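Local coordinates for Uly1 (Catenovulum maritimum, PDB 7DRQ), which probably cleaves the algal polysaccharide ulvan as a calcium-binding lyase of polysaccharide lyase family 24, built on a beta-propeller, at residues N356-L361 / Q383-G388; T352-G357 / L402-E407. All coordinates share one frame; numbering follows the deposited sequence.

Contact 1: residues N356-L361 / Q383-G388; sequences NGDLHL and QKAGVG. With CA (calcium ion), chain D.
Asp358 OD1 takes the backbone N-H of Ala385 at 2.8 Å, the bond that ties the carboxylate of one loop to the backbone of the other. The amide comes to the anti side of OD1, 26° out of the carboxylate plane, and the aliphatic start of Lys384 passes beside the same oxygen, with CG 3.7 Å from OD1. CG of Asp358 stands anti to its carbonyl carbon (chi1 -46°), which carries the carboxylate across to the 383-388 turn. The other oxygen, OD2, hydrogen-bonds to the hydroxyl of Thr354, so the buried carboxylate is held through both oxygens. With an alanine here, the Ala385 amide and the Thr354 hydroxyl would each probably lose a partner, and the turn would be freer to shift against Gly357.

Next to this bond the strands 359-369 and 372-383, a beta hairpin within one blade of the propeller, end, at the open end of the hairpin, in a hydrogen-bonded antiparallel pair. Leu359 N reaches Gln383 O at 3.0 Å, and Gln383 N returns to Leu359 O at 2.8 Å, lying in the carbonyl plane. Gln383 O also receives a CH···O contact from Asp358 CA at 3.4 Å. The chain beyond turns back through Lys384 to Val387 in a type I' turn, with positive phi at Ala385 and Gly386. Across the base of that turn, Gln383 NE2 donates to Gly388 O at 3.0 Å, nearly straight (170°) and close to the amide plane.

Before Gly357, Asn356 OD1 binds a calcium ion at 2.5 Å, which three waters also coordinate. The contact thus pairs backbone bonds at the hairpin's open end with a carboxylate that takes over where strand pairing stops, its probable negative charge met by one amide and one hydroxyl.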
loop_
_atom_site.group_PDB
_atom_site.type_symbol
_atom_site.label_atom_id
_atom_site.label_comp_id
_atom_site.label_asym_id
_atom_site.label_seq_id
_atom_site.Cartn_x
_atom_site.Cartn_y
_atom_site.Cartn_z
ATOM N N ASN A 356 -23.389 -0.135 -0.583
ATOM C CA ASN A 356 -24.564 -0.328 -1.423
ATOM C C ASN A 356 -24.202 -0.850 -2.806
ATOM O O ASN A 356 -25.051 -0.859 -3.707
ATOM C CB ASN A 356 -25.346 0.979 -1.534
ATOM C CG ASN A 356 -25.850 1.434 -0.196
ATOM O OD1 ASN A 356 -26.188 0.609 0.627
ATOM N ND2 ASN A 356 -25.854 2.751 0.049
ATOM N N GLY A 357 -22.972 -1.310 -2.982
ATOM C CA GLY A 357 -22.598 -1.944 -4.231
ATOM C C GLY A 357 -22.212 -0.987 -5.326
ATOM O O GLY A 357 -21.999 -1.436 -6.457
ATOM N N ASP A 358 -22.134 0.318 -5.033
ATOM C CA ASP A 358 -21.670 1.289 -6.020
ATOM C C ASP A 358 -20.193 1.074 -6.300
ATOM O O ASP A 358 -19.369 1.077 -5.384
ATOM C CB ASP A 358 -21.878 2.729 -5.534
ATOM C CG ASP A 358 -23.248 2.960 -4.930
ATOM O OD1 ASP A 358 -24.252 2.835 -5.666
ATOM O OD2 ASP A 358 -23.319 3.276 -3.717
ATOM N N LEU A 359 -19.854 0.918 -7.569
ATOM C CA LEU A 359 -18.480 0.694 -7.995
ATOM C C LEU A 359 -17.892 2.009 -8.493
ATOM O O LEU A 359 -18.507 2.687 -9.317
ATOM C CB LEU A 359 -18.427 -0.359 -9.099
ATOM C CG LEU A 359 -17.129 -0.447 -9.901
ATOM C CD1 LEU A 359 -16.020 -0.962 -9.017
ATOM C CD2 LEU A 359 -17.311 -1.336 -11.138
ATOM N N HIS A 360 -16.693 2.345 -8.015
ATOM C CA HIS A 360 -16.029 3.603 -8.338
ATOM C C HIS A 360 -14.559 3.343 -8.622
ATOM O O HIS A 360 -13.896 2.656 -7.841
ATOM C CB HIS A 360 -16.156 4.602 -7.180
ATOM C CG HIS A 360 -17.555 5.065 -6.947
ATOM N ND1 HIS A 360 -18.071 6.194 -7.543
ATOM C CD2 HIS A 360 -18.557 4.536 -6.209
ATOM C CE1 HIS A 360 -19.333 6.340 -7.188
ATOM N NE2 HIS A 360 -19.649 5.355 -6.366
ATOM N N LEU A 361 -14.050 3.900 -9.726
ATOM C CA LEU A 361 -12.629 3.843 -10.064
ATOM C C LEU A 361 -12.163 5.195 -10.578
ATOM O O LEU A 361 -12.873 5.858 -11.338
ATOM C CB LEU A 361 -12.320 2.793 -11.141
ATOM C CG LEU A 361 -12.951 1.413 -10.930
ATOM C CD1 LEU A 361 -14.257 1.263 -11.720
ATOM C CD2 LEU A 361 -11.959 0.330 -11.317
ATOM N N GLN A 383 -20.486 3.023 -11.299
ATOM C CA GLN A 383 -21.673 2.236 -11.614
ATOM C C GLN A 383 -22.531 2.214 -10.355
ATOM O O GLN A 383 -22.121 1.657 -9.331
ATOM C CB GLN A 383 -21.298 0.827 -12.059
ATOM C CG GLN A 383 -22.491 0.015 -12.554
ATOM C CD GLN A 383 -22.176 -1.462 -12.742
ATOM O OE1 GLN A 383 -21.479 -2.066 -11.934
ATOM N NE2 GLN A 383 -22.713 -2.050 -13.810
ATOM N N LYS A 384 -23.705 2.827 -10.423
ATOM C CA LYS A 384 -24.564 2.891 -9.250
ATOM C C LYS A 384 -25.159 1.514 -8.950
ATOM O O LYS A 384 -25.685 0.846 -9.847
ATOM C CB LYS A 384 -25.678 3.914 -9.470
ATOM C CG LYS A 384 -26.628 4.046 -8.272
ATOM C CD LYS A 384 -27.539 5.253 -8.422
ATOM C CE LYS A 384 -28.592 5.269 -7.332
ATOM N NZ LYS A 384 -29.449 6.487 -7.399
ATOM N N ALA A 385 -25.053 1.091 -7.684
ATOM C CA ALA A 385 -25.680 -0.126 -7.168
ATOM C C ALA A 385 -25.266 -1.382 -7.942
ATOM O O ALA A 385 -25.998 -2.373 -7.955
ATOM C CB ALA A 385 -27.212 0.011 -7.148
ATOM N N GLY A 386 -24.103 -1.353 -8.593
ATOM C CA GLY A 386 -23.556 -2.539 -9.232
ATOM C C GLY A 386 -24.259 -2.967 -10.500
ATOM O O GLY A 386 -24.047 -4.101 -10.957
ATOM N N VAL A 387 -25.093 -2.096 -11.082
ATOM C CA VAL A 387 -25.899 -2.425 -12.255
ATOM C C VAL A 387 -25.963 -1.218 -13.182
ATOM O O VAL A 387 -25.648 -0.086 -12.802
ATOM C CB VAL A 387 -27.340 -2.865 -11.891
ATOM C CG1 VAL A 387 -27.335 -4.236 -11.248
ATOM C CG2 VAL A 387 -28.014 -1.833 -11.000
ATOM N N GLY A 388 -26.387 -1.472 -14.417
ATOM C CA GLY A 388 -26.562 -0.405 -15.373
ATOM C C GLY A 388 -25.263 0.025 -16.032
ATOM O O GLY A 388 -24.229 -0.645 -15.967
HETATM CA CA CA D . -28.207 -0.669 1.199
HETATM O O HOH W 1 -28.863 0.467 -1.023
HETATM O O HOH W 2 -26.384 -2.140 2.055
HETATM O O HOH W 3 -29.065 1.532 1.821
#

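Contact 2: residues T352-G357 / L402-E407; sequences TVTENG and LYTAGE. With CA (calcium ion), chain D.
Thr352 and Thr404 touch where strands 350-353 and 403-405 of two consecutive propeller blades run side by side, the end-to-end directions of the two segments differing by 7°. No direct hydrogen bond joins them. Instead Thr404 CG2 packs 3.3 Å from Thr352 OG1, while the Thr404 hydroxyl meets the methyl CG2 of Thr354 at 3.4 Å, the two side chains crossing at about a right angle. Deeper in, Thr352 CG2 rests on Leu402 CD1. Toward the blade ends, Glu355 lays its CG and carboxylate over the Gly406 peptide.

Water bridges the polar seam. One molecule accepts from Glu355 N and donates to both Thr404 OG1 and Gly406 O, the last at 2.6 Å, and so spans the two segments; Thr404 OG1 is also hydrogen-bonded to Asn408 O.

Behind this first shell, Thr354 shapes its own loop. Its OG1 sits between the backbone N and the carbonyl carbon (chi1 71°), where it accepts from Asn356 N at 3.1 Å in an ST turn while also pairing with Asp358. A type I beta turn from Thr354 to Gly357 is closed by Gly357 N on Thr354 O. This brings Asn356 ND2 against Glu407 CB at 3.6 Å, and a single water links the amide to the next blade, accepting from ND2 at 2.9 Å and donating to Glu407 O at 2.8 Å.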
loop_
_atom_site.group_PDB
_atom_site.type_symbol
_atom_site.label_atom_id
_atom_site.label_comp_id
_atom_site.label_asym_id
_atom_site.label_seq_id
_atom_site.Cartn_x
_atom_site.Cartn_y
_atom_site.Cartn_z
ATOM N N THR A 352 -13.019 1.758 -5.287
ATOM C CA THR A 352 -13.701 1.289 -4.089
ATOM C C THR A 352 -15.073 0.783 -4.507
ATOM O O THR A 352 -15.524 1.017 -5.631
ATOM C CB THR A 352 -13.806 2.396 -3.027
ATOM O OG1 THR A 352 -14.324 1.847 -1.809
ATOM C CG2 THR A 352 -14.737 3.499 -3.512
ATOM N N VAL A 353 -15.711 0.040 -3.606
ATOM C CA VAL A 353 -17.110 -0.339 -3.740
ATOM C C VAL A 353 -17.787 0.008 -2.425
ATOM O O VAL A 353 -17.307 -0.391 -1.361
ATOM C CB VAL A 353 -17.295 -1.842 -4.067
ATOM C CG1 VAL A 353 -18.791 -2.172 -4.221
ATOM C CG2 VAL A 353 -16.521 -2.226 -5.325
ATOM N N THR A 354 -18.880 0.766 -2.492
ATOM C CA THR A 354 -19.576 1.172 -1.275
ATOM C C THR A 354 -20.398 0.018 -0.705
ATOM O O THR A 354 -20.612 -1.011 -1.348
ATOM C CB THR A 354 -20.528 2.333 -1.538
ATOM O OG1 THR A 354 -21.640 1.835 -2.302
ATOM C CG2 THR A 354 -19.832 3.471 -2.308
ATOM N N GLU A 355 -20.889 0.218 0.520
ATOM C CA GLU A 355 -21.767 -0.753 1.164
ATOM C C GLU A 355 -23.084 -0.957 0.422
ATOM O O GLU A 355 -23.835 -1.875 0.779
ATOM C CB GLU A 355 -22.055 -0.326 2.613
ATOM C CG GLU A 355 -23.024 0.839 2.709
ATOM C CD GLU A 355 -23.382 1.201 4.142
ATOM O OE1 GLU A 355 -22.675 0.754 5.069
ATOM O OE2 GLU A 355 -24.375 1.930 4.332
ATOM N N ASN A 356 -23.389 -0.135 -0.583
ATOM C CA ASN A 356 -24.564 -0.328 -1.423
ATOM C C ASN A 356 -24.202 -0.850 -2.806
ATOM O O ASN A 356 -25.051 -0.859 -3.707
ATOM C CB ASN A 356 -25.346 0.979 -1.534
ATOM C CG ASN A 356 -25.850 1.434 -0.196
ATOM O OD1 ASN A 356 -26.188 0.609 0.627
ATOM N ND2 ASN A 356 -25.854 2.751 0.049
ATOM N N GLY A 357 -22.972 -1.310 -2.982
ATOM C CA GLY A 357 -22.598 -1.944 -4.231
ATOM C C GLY A 357 -22.212 -0.987 -5.326
ATOM O O GLY A 357 -21.999 -1.436 -6.457
ATOM N N LEU A 402 -9.555 7.102 -3.397
ATOM C CA LEU A 402 -10.965 7.129 -3.023
ATOM C C LEU A 402 -11.177 6.270 -1.786
ATOM O O LEU A 402 -10.547 5.219 -1.630
ATOM C CB LEU A 402 -11.875 6.612 -4.150
ATOM C CG LEU A 402 -12.504 7.519 -5.202
ATOM C CD1 LEU A 402 -13.589 6.716 -5.936
ATOM C CD2 LEU A 402 -13.072 8.808 -4.604
ATOM N N TYR A 403 -12.082 6.709 -0.918
ATOM C CA TYR A 403 -12.426 6.002 0.302
ATOM C C TYR A 403 -13.943 5.849 0.384
ATOM O O TYR A 403 -14.695 6.475 -0.372
ATOM C CB TYR A 403 -11.880 6.757 1.524
ATOM C CG TYR A 403 -10.417 7.065 1.366
ATOM C CD1 TYR A 403 -9.457 6.100 1.651
ATOM C CD2 TYR A 403 -9.986 8.305 0.898
ATOM C CE1 TYR A 403 -8.118 6.362 1.495
ATOM C CE2 TYR A 403 -8.640 8.574 0.743
ATOM C CZ TYR A 403 -7.714 7.597 1.039
ATOM O OH TYR A 403 -6.368 7.854 0.899
ATOM N N THR A 404 -14.404 5.017 1.321
ATOM C CA THR A 404 -15.842 4.839 1.453
ATOM C C THR A 404 -16.218 4.552 2.895
ATOM O O THR A 404 -15.451 3.950 3.656
ATOM C CB THR A 404 -16.376 3.724 0.528
ATOM O OG1 THR A 404 -17.807 3.805 0.461
ATOM C CG2 THR A 404 -15.959 2.315 1.018
ATOM N N ALA A 405 -17.405 5.021 3.267
ATOM C CA ALA A 405 -18.005 4.711 4.554
ATOM C C ALA A 405 -19.485 5.008 4.432
ATOM O O ALA A 405 -19.870 5.988 3.790
ATOM C CB ALA A 405 -17.382 5.517 5.707
ATOM N N GLY A 406 -20.307 4.147 5.026
ATOM C CA GLY A 406 -21.742 4.321 4.892
ATOM C C GLY A 406 -22.140 4.352 3.435
ATOM O O GLY A 406 -21.586 3.627 2.603
ATOM N N GLU A 407 -23.084 5.228 3.100
ATOM C CA GLU A 407 -23.526 5.301 1.714
ATOM C C GLU A 407 -22.624 6.160 0.837
ATOM O O GLU A 407 -22.953 6.364 -0.339
ATOM C CB GLU A 407 -24.957 5.842 1.654
ATOM C CG GLU A 407 -25.092 7.288 2.079
ATOM C CD GLU A 407 -26.462 7.864 1.752
ATOM O OE1 GLU A 407 -27.308 7.139 1.195
ATOM O OE2 GLU A 407 -26.689 9.052 2.036
HETATM CA CA CA D . -28.207 -0.669 1.199
HETATM O O HOH W 4 -19.419 2.236 2.093
HETATM O O HOH W 5 -19.620 1.745 6.369
HETATM O O HOH W 2 -26.384 -2.140 2.055
HETATM O O HOH W 6 -24.611 4.566 -1.775
HETATM O O HOH W 1 -28.863 0.467 -1.023
HETATM O O HOH W 3 -29.065 1.532 1.821
#

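Contacts 1 and 2 leave the same turn in different directions and share Asn356 and Gly357, their centres about 9 Å apart. Contact 1 works within a blade, contact 2 between that blade and the next. Strands 350-353 and 359-369 join them: His360 O lies 2.8 Å from Thr352 N, a probable hydrogen bond, and His360 CB packs 3.6 Å from Leu402 CD1. The calcium ion at the turn belongs to both; one of its waters donates to Glu355 O. This ion is separate from the calcium sites of Asp173, Asp183 and Lys185 and of Leu283, Asp285 and Phe287, from which both contacts are remote.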